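Local atomic coordinates of AbiEi antitoxin C-terminal domain-containing protein (Mycobacterium tuberculosis, PDB entry 1ZEL), a protein that is of unknown function but probably binds DNA through a winged-helix module and carries a domain of the AbiEi antitoxin family. Residues Ala105-Ala110 with Gly114-Gln119; Val165-Asp170 with Val211-Asp216. One frame throughout, in Å; residues are numbered along the deposited sequence.

Contact 1 (Ala105-Ala110 with Gly114-Gln119). With FMT (formic acid), chain F.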
loop_
_atom_site.group_PDB
_atom_site.type_symbol
_atom_site.label_atom_id
_atom_site.label_comp_id
_atom_site.label_asym_id
_atom_site.label_seq_id
_atom_site.Cartn_x
_atom_site.Cartn_y
_atom_site.Cartn_z
ATOM N N ALA A 105 1.170 2.225 0.928
ATOM C CA ALA A 105 1.415 3.655 0.705
ATOM C C ALA A 105 0.628 4.171 -0.482
ATOM O O ALA A 105 -0.230 3.463 -1.028
ATOM C CB ALA A 105 2.919 3.938 0.529
ATOM N N GLY A 106 0.915 5.409 -0.875
ATOM C CA GLY A 106 0.402 5.976 -2.124
ATOM C C GLY A 106 -1.049 5.655 -2.366
ATOM O O GLY A 106 -1.863 5.831 -1.465
ATOM N N ALA A 107 -1.353 5.129 -3.560
ATOM C CA ALA A 107 -2.726 4.835 -3.972
ATOM C C ALA A 107 -3.471 3.824 -3.089
ATOM O O ALA A 107 -4.691 3.940 -2.918
ATOM C CB ALA A 107 -2.755 4.375 -5.431
ATOM N N SER A 108 -2.760 2.849 -2.523
ATOM C CA SER A 108 -3.445 1.879 -1.663
ATOM C C SER A 108 -3.904 2.495 -0.361
ATOM O O SER A 108 -5.031 2.255 0.067
ATOM C CB SER A 108 -2.571 0.644 -1.397
ATOM O OG SER A 108 -2.477 -0.118 -2.602
ATOM N N ALA A 109 -3.026 3.271 0.268
ATOM C CA ALA A 109 -3.367 4.013 1.471
ATOM C C ALA A 109 -4.509 4.989 1.179
ATOM O O ALA A 109 -5.465 5.058 1.950
ATOM C CB ALA A 109 -2.171 4.773 1.982
ATOM N N ALA A 110 -4.420 5.741 0.077
ATOM C CA ALA A 110 -5.465 6.712 -0.287
ATOM C C ALA A 110 -6.811 6.022 -0.506
ATOM O O ALA A 110 -7.886 6.570 -0.177
ATOM C CB ALA A 110 -5.055 7.474 -1.574
ATOM N N GLY A 114 -10.119 6.527 1.777
ATOM C CA GLY A 114 -11.359 7.010 1.139
ATOM C C GLY A 114 -11.216 8.181 0.192
ATOM O O GLY A 114 -12.220 8.799 -0.183
ATOM N N TYR A 115 -9.989 8.437 -0.269
ATOM C CA TYR A 115 -9.732 9.614 -1.105
ATOM C C TYR A 115 -9.740 9.333 -2.607
ATOM O O TYR A 115 -9.414 10.226 -3.395
ATOM C CB TYR A 115 -8.426 10.312 -0.676
ATOM C CG TYR A 115 -8.333 10.552 0.817
ATOM C CD1 TYR A 115 -7.201 10.179 1.547
ATOM C CD2 TYR A 115 -9.392 11.093 1.503
ATOM C CE1 TYR A 115 -7.144 10.382 2.914
ATOM C CE2 TYR A 115 -9.336 11.293 2.886
ATOM C CZ TYR A 115 -8.219 10.936 3.573
ATOM O OH TYR A 115 -8.159 11.113 4.929
ATOM N N LEU A 116 -10.131 8.129 -3.022
ATOM C CA LEU A 116 -10.090 7.795 -4.440
ATOM C C LEU A 116 -11.424 7.304 -4.943
ATOM O O LEU A 116 -12.085 6.484 -4.297
ATOM C CB LEU A 116 -9.000 6.744 -4.758
ATOM C CG LEU A 116 -7.520 7.049 -4.522
ATOM C CD1 LEU A 116 -6.661 5.871 -4.891
ATOM C CD2 LEU A 116 -7.059 8.263 -5.320
ATOM N N ASP A 117 -11.803 7.796 -6.115
ATOM C CA ASP A 117 -13.016 7.362 -6.806
ATOM C C ASP A 117 -13.003 5.880 -7.174
ATOM O O ASP A 117 -14.022 5.201 -7.076
ATOM C CB ASP A 117 -13.190 8.209 -8.064
ATOM C CG ASP A 117 -13.468 9.674 -7.740
ATOM O OD1 ASP A 117 -14.237 9.910 -6.774
ATOM O OD2 ASP A 117 -12.926 10.569 -8.440
ATOM N N ARG A 118 -11.842 5.381 -7.588
ATOM C CA ARG A 118 -11.736 4.047 -8.175
ATOM C C ARG A 118 -10.694 3.245 -7.445
ATOM O O ARG A 118 -9.641 3.773 -7.091
ATOM C CB ARG A 118 -11.317 4.123 -9.655
ATOM C CG ARG A 118 -12.198 4.971 -10.589
ATOM C CD ARG A 118 -13.682 4.701 -10.396
ATOM N NE ARG A 118 -14.077 3.347 -10.774
ATOM C CZ ARG A 118 -15.019 2.651 -10.149
ATOM N NH1 ARG A 118 -15.641 3.181 -9.112
ATOM N NH2 ARG A 118 -15.339 1.428 -10.557
ATOM N N GLN A 119 -10.973 1.962 -7.240
ATOM C CA GLN A 119 -9.967 1.078 -6.698
ATOM C C GLN A 119 -8.765 1.082 -7.619
ATOM O O GLN A 119 -8.906 0.876 -8.826
ATOM C CB GLN A 119 -10.470 -0.350 -6.528
ATOM C CG GLN A 119 -9.410 -1.258 -5.903
ATOM C CD GLN A 119 -9.880 -2.682 -5.715
ATOM O OE1 GLN A 119 -11.032 -3.003 -5.981
ATOM N NE2 GLN A 119 -8.981 -3.546 -5.230
HETATM C C FMT F . -5.442 -1.983 -3.744
HETATM O O1 FMT F . -6.554 -2.467 -3.500
HETATM O O2 FMT F . -4.840 -1.212 -2.980
#
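At the C-terminal end of helix 106-113 the backbone turns out of the helix, and the carbonyl of Ala110 takes both Tyr115 N, at 2.8 Å from Ala110 O and with an N-H...O angle of 162°, and Gly114 N in a weak, bent bond. Gly114 has positive phi (100°), a conformation in which a CB would press on the preceding carbonyl, so glycine suits the turn. Beyond it, Leu116 points back at the helix. Its CG lies 3.9 Å from Ala110 CB, while its CD1 reaches past that methyl to the preceding turn, 3.4 Å from Ala107 O and near Ala107 CB. Because CG stands beside the backbone N and CD1 continues the chain in extended form (chi2 179°), a single branch spans both alanines. Tyr115 CB and the near part of its ring lie by Ala110 O, CB at 3.8 Å from that oxygen; the ring runs on to a hydroxyl that probably hydrogen-bonds Asp213 OD2, though the modelled distance is unusually short. A formic acid molecule, probably from the crystallisation liquor, bridges the segments in the crystal: Ser108 OG bonds its O2 at 2.6 Å, and Gln119 NE2, ending an extended side chain, its O1 at 3.2 Å. The helix end is a Schellman motif, with the apolar Leu116, just past the terminating glycine, packed against Ala107 and Ala110 along the side of the short helix.

Contact 2 (Val165-Asp170 with Val211-Asp216). With NA (sodium ion), chain C; FMT (formic acid), chain J.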
loop_
_atom_site.group_PDB
_atom_site.type_symbol
_atom_site.label_atom_id
_atom_site.label_comp_id
_atom_site.label_asym_id
_atom_site.label_seq_id
_atom_site.Cartn_x
_atom_site.Cartn_y
_atom_site.Cartn_z
ATOM N N VAL A 165 -11.679 6.123 14.115
ATOM C CA VAL A 165 -12.977 6.066 14.799
ATOM C C VAL A 165 -13.960 7.107 14.230
ATOM O O VAL A 165 -15.124 6.779 13.909
ATOM C CB VAL A 165 -12.805 6.254 16.346
ATOM C CG1 VAL A 165 -14.132 6.414 17.022
ATOM C CG2 VAL A 165 -12.072 5.066 16.927
ATOM N N ARG A 166 -13.492 8.346 14.101
ATOM C CA ARG A 166 -14.295 9.438 13.542
ATOM C C ARG A 166 -14.693 9.129 12.106
ATOM O O ARG A 166 -15.783 9.495 11.676
ATOM C CB ARG A 166 -13.540 10.775 13.619
ATOM C CG ARG A 166 -14.189 11.961 12.879
ATOM C CD ARG A 166 -15.575 12.277 13.483
ATOM N NE ARG A 166 -16.311 13.312 12.744
ATOM C CZ ARG A 166 -16.973 13.117 11.600
ATOM N NH1 ARG A 166 -16.999 11.915 11.021
ATOM N NH2 ARG A 166 -17.613 14.133 11.028
ATOM N N ARG A 167 -13.821 8.443 11.376
ATOM C CA ARG A 167 -14.059 8.132 9.965
ATOM C C ARG A 167 -14.847 6.843 9.727
ATOM O O ARG A 167 -15.082 6.459 8.569
ATOM C CB ARG A 167 -12.732 8.057 9.187
ATOM C CG ARG A 167 -11.880 9.325 9.229
ATOM C CD ARG A 167 -12.486 10.397 8.352
ATOM N NE ARG A 167 -12.210 10.115 6.937
ATOM C CZ ARG A 167 -12.779 10.770 5.930
ATOM N NH1 ARG A 167 -13.637 11.770 6.180
ATOM N NH2 ARG A 167 -12.477 10.451 4.675
ATOM N N ARG A 168 -15.234 6.177 10.821
ATOM C CA ARG A 168 -15.949 4.889 10.805
ATOM C C ARG A 168 -15.104 3.803 10.158
ATOM O O ARG A 168 -15.643 2.894 9.521
ATOM C CB ARG A 168 -17.340 4.966 10.109
ATOM C CG ARG A 168 -18.150 6.242 10.315
ATOM C CD ARG A 168 -18.379 6.586 11.774
ATOM N NE ARG A 168 -18.836 7.976 11.918
ATOM C CZ ARG A 168 -18.758 8.688 13.043
ATOM N NH1 ARG A 168 -18.244 8.143 14.146
ATOM N NH2 ARG A 168 -19.192 9.946 13.072
ATOM N N LEU A 169 -13.783 3.883 10.334
ATOM C CA LEU A 169 -12.884 2.849 9.832
ATOM C C LEU A 169 -12.474 1.916 10.976
ATOM O O LEU A 169 -12.318 2.336 12.127
ATOM C CB LEU A 169 -11.662 3.457 9.121
ATOM C CG LEU A 169 -12.008 4.337 7.895
ATOM C CD1 LEU A 169 -10.781 5.016 7.308
ATOM C CD2 LEU A 169 -12.701 3.517 6.810
ATOM N N ASP A 170 -12.337 0.643 10.652
ATOM C CA ASP A 170 -12.061 -0.342 11.655
ATOM C C ASP A 170 -10.645 -0.099 12.143
ATOM O O ASP A 170 -9.727 0.091 11.322
ATOM C CB ASP A 170 -12.168 -1.744 11.074
ATOM C CG ASP A 170 -11.946 -2.800 12.128
ATOM O OD1 ASP A 170 -12.933 -3.206 12.754
ATOM O OD2 ASP A 170 -10.790 -3.176 12.371
ATOM N N VAL A 211 -7.259 16.792 3.460
ATOM C CA VAL A 211 -6.690 17.883 4.240
ATOM C C VAL A 211 -7.410 18.040 5.580
ATOM O O VAL A 211 -6.770 18.266 6.600
ATOM C CB VAL A 211 -6.726 19.193 3.409
ATOM C CG1 VAL A 211 -6.515 20.417 4.297
ATOM C CG2 VAL A 211 -5.665 19.139 2.313
ATOM N N ALA A 212 -8.735 17.918 5.574
ATOM C CA ALA A 212 -9.511 17.900 6.814
ATOM C C ALA A 212 -9.099 16.785 7.800
ATOM O O ALA A 212 -9.352 16.899 9.000
ATOM C CB ALA A 212 -11.015 17.804 6.501
ATOM N N ASP A 213 -8.459 15.731 7.307
ATOM C CA ASP A 213 -8.063 14.587 8.150
ATOM C C ASP A 213 -6.638 14.648 8.657
ATOM O O ASP A 213 -6.214 13.717 9.341
ATOM C CB ASP A 213 -8.237 13.246 7.407
ATOM C CG ASP A 213 -9.676 12.999 6.993
ATOM O OD1 ASP A 213 -10.572 13.630 7.574
ATOM O OD2 ASP A 213 -9.934 12.211 6.061
ATOM N N CYS A 214 -5.901 15.703 8.301
ATOM C CA CYS A 214 -4.484 15.809 8.660
ATOM C C CYS A 214 -4.339 16.748 9.830
ATOM O O CYS A 214 -4.897 17.841 9.840
ATOM C CB CYS A 214 -3.650 16.368 7.505
ATOM S SG CYS A 214 -3.554 15.267 6.110
ATOM N N SER A 215 -3.571 16.303 10.810
ATOM C CA SER A 215 -3.135 17.163 11.894
ATOM C C SER A 215 -1.861 17.869 11.425
ATOM O O SER A 215 -0.912 17.232 10.928
ATOM C CB SER A 215 -2.876 16.293 13.126
ATOM O OG SER A 215 -1.855 16.848 13.906
ATOM N N ASP A 216 -1.821 19.187 11.571
ATOM C CA ASP A 216 -0.648 19.938 11.121
ATOM C C ASP A 216 0.621 19.633 11.934
ATOM O O ASP A 216 1.721 19.717 11.403
ATOM C CB ASP A 216 -0.952 21.429 11.049
ATOM C CG ASP A 216 -2.076 21.752 10.045
ATOM O OD1 ASP A 216 -2.435 20.912 9.179
ATOM O OD2 ASP A 216 -2.625 22.845 10.130
HETATM NA NA NA C . -11.844 13.719 5.707
HETATM C C FMT J . -1.282 14.492 16.520
HETATM O O1 FMT J . -0.119 14.080 16.489
HETATM O O2 FMT J . -1.615 15.649 16.254
#
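A sodium site joins the ends of two helices here, with Arg167 just beyond helix 161-166 and Asp213 just beyond helix 207-212. The carboxylate of Asp213 holds the ion with both oxygens, OD1 at 2.3 Å and OD2 at 2.5 Å from the sodium. Asp209 completes the three residues of the site through its backbone O. Arg167 NH1 is modelled 2.7 Å from the sodium, an unusual neighbour for a cation, since a guanidinium is normally protonated and carries no lone pair to offer. The two side chains approach from opposite directions. Asp213 OD2 sits over the centre of one guanidinium face, 3.2 Å from Arg167 CZ, and the two flat groups are inclined at 58° to each other. The carboxylate therefore meets the arginine from above its plane, and the attraction between the opposite charges probably acts through the face without a hydrogen bond between them. Arg167 reaches this position by folding: its chain bends at chi2 (-74°) and again at chi3, which turns the guanidinium across the carboxylate. The sodium ion and the guanidinium would both favour the anionic carboxylate, and the Tyr115 hydroxyl is a probable further polar partner of OD2. Arg167 NH2 has in addition a long, weak ion pair with Asp209 OD2. Arg168, with positive phi, closes the first helix in a Schellman motif. The arrangement is that of a bidentate carboxylate metal site set between helix ends.

Contact 1 precedes contact 2 along the chain, and all four segments belong to the AbiEi antitoxin C-terminal domain. Contact 1 is local, turning the end of helix 106-113 into the loop before strand 124-127, whereas contact 2 brings together the ends of helices 161-166 and 207-212, distant in sequence. Their centres are about 14 Å apart, yet they meet through Tyr115, whose ring also packs against Arg167 and lies near the sodium ion. Helix 183-192 borders both, touching Ala110 and Tyr115 through Leu186 and Asp213 and Cys214 through Pro183. The turn after helix 106-113 thus delivers an aromatic residue to the edge of the metal site, linking the two regions within one family domain.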